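Local coordinates for glucocorticoid Modulatory Element Binding protein-1 (Homo sapiens, PDB 1OQJ) that binds glucocorticoid modulatory elements in DNA through its SAND domain, the part crystallised here, and raises the sensitivity of transcription to low glucocorticoid levels, at residues A[63-67]-A[68-72]. Residues are numbered along the deposited sequence; the frame is centred on the assembly and turned at random.
Sequences AIRLG and GIMLR
Ile64, where the chain leaves helix 60-63, takes the backbone N-H of Leu71 on its carbonyl oxygen, N to O 2.9 Å and nearly straight. Its side chain runs alongside that of Leu71, pointing the same way: CG2, anti to the backbone N (chi1 -62° for CG1), reaches Leu71 CD2 at 4.1 Å, while Pro45, Phe48 and Val49 of helix 45-51 pack against the same isoleucine. Arg65 runs alongside Met70, the two side chains pointing the same way. Its chain is extended from CG to NE and only the last torsion turns (chi4 -81°), which brings NH1 to Gly68 O at 2.9 Å; the bond is bent (139° at the hydrogen) and arrives from above the carbonyl plane. Met70 CG covers one face of this guanidinium, 3.8 Å from NH1. Leu66 pairs with Ile69 through both backbone bonds, Leu66 N to Ile69 O (2.8 Å) and Ile69 N to Leu66 O (3.1 Å), and its CD1 meets Leu71 CD1 obliquely. Gly67 and Gly68, both with positive phi, form the two-residue loop of a type I' beta hairpin, which in the SAND domain leads from helix 60-63, bearing DNA-binding Lys61, into helix 71-76, bearing DNA-binding Arg72.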
# COMPACT_ATOMS: atom_id res chain seq x y z
N ALA A 63 4.84 -5.88 5.24
CA ALA A 63 4.37 -5.34 6.52
C ALA A 63 2.88 -5.00 6.46
O ALA A 63 2.15 -5.18 7.43
CB ALA A 63 5.17 -4.10 6.89
N ILE A 64 2.44 -4.50 5.31
CA ILE A 64 1.04 -4.15 5.12
C ILE A 64 0.26 -5.39 4.68
O ILE A 64 0.72 -6.14 3.82
CB ILE A 64 0.86 -3.06 4.05
CG1 ILE A 64 1.57 -1.78 4.50
CG2 ILE A 64 -0.62 -2.79 3.80
CD1 ILE A 64 1.46 -0.64 3.50
N ARG A 65 -0.92 -5.58 5.26
CA ARG A 65 -1.76 -6.72 4.92
C ARG A 65 -3.14 -6.26 4.46
O ARG A 65 -3.61 -5.19 4.84
CB ARG A 65 -1.90 -7.66 6.13
CG ARG A 65 -0.63 -8.41 6.48
CD ARG A 65 -0.80 -9.24 7.75
NE ARG A 65 0.45 -9.88 8.16
CZ ARG A 65 0.92 -11.01 7.63
NH1 ARG A 65 0.25 -11.64 6.68
NH2 ARG A 65 2.07 -11.52 8.07
N LEU A 66 -3.76 -7.07 3.61
CA LEU A 66 -5.09 -6.78 3.10
C LEU A 66 -5.83 -8.09 3.35
O LEU A 66 -5.51 -9.12 2.77
CB LEU A 66 -4.99 -6.45 1.61
CG LEU A 66 -6.18 -5.75 0.95
CD1 LEU A 66 -5.73 -5.08 -0.33
CD2 LEU A 66 -7.29 -6.76 0.67
N GLY A 67 -6.81 -8.05 4.25
CA GLY A 67 -7.53 -9.26 4.58
C GLY A 67 -6.59 -10.29 5.19
O GLY A 67 -6.79 -11.50 5.05
N GLY A 68 -5.55 -9.81 5.87
CA GLY A 68 -4.59 -10.71 6.51
C GLY A 68 -3.49 -11.23 5.61
O GLY A 68 -2.53 -11.85 6.08
N ILE A 69 -3.61 -10.98 4.31
CA ILE A 69 -2.62 -11.43 3.35
C ILE A 69 -1.64 -10.31 3.03
O ILE A 69 -2.04 -9.16 2.85
CB ILE A 69 -3.31 -11.88 2.03
CG1 ILE A 69 -4.26 -13.05 2.33
CG2 ILE A 69 -2.26 -12.32 1.01
CD1 ILE A 69 -5.00 -13.56 1.10
N MET A 70 -0.35 -10.64 2.96
CA MET A 70 0.66 -9.64 2.65
C MET A 70 0.29 -8.93 1.34
O MET A 70 -0.05 -9.58 0.35
CB MET A 70 2.03 -10.29 2.51
CG MET A 70 2.60 -10.79 3.83
SD MET A 70 4.18 -11.62 3.57
CE MET A 70 3.87 -13.19 4.39
N LEU A 71 0.37 -7.61 1.35
CA LEU A 71 0.04 -6.83 0.16
C LEU A 71 0.86 -7.32 -1.04
O LEU A 71 0.36 -7.37 -2.16
CB LEU A 71 0.30 -5.34 0.42
CG LEU A 71 -0.15 -4.36 -0.67
CD1 LEU A 71 -1.63 -4.55 -0.97
CD2 LEU A 71 0.12 -2.93 -0.21
N ARG A 72 2.11 -7.70 -0.79
CA ARG A 72 2.99 -8.21 -1.83
C ARG A 72 2.32 -9.30 -2.67
O ARG A 72 2.40 -9.29 -3.90
CB ARG A 72 4.27 -8.78 -1.19
CG ARG A 72 5.17 -9.56 -2.14
CD ARG A 72 5.89 -8.66 -3.12
NE ARG A 72 6.76 -9.42 -4.01
CZ ARG A 72 7.56 -8.88 -4.92
NH1 ARG A 72 7.62 -7.57 -5.07
NH2 ARG A 72 8.31 -9.66 -5.69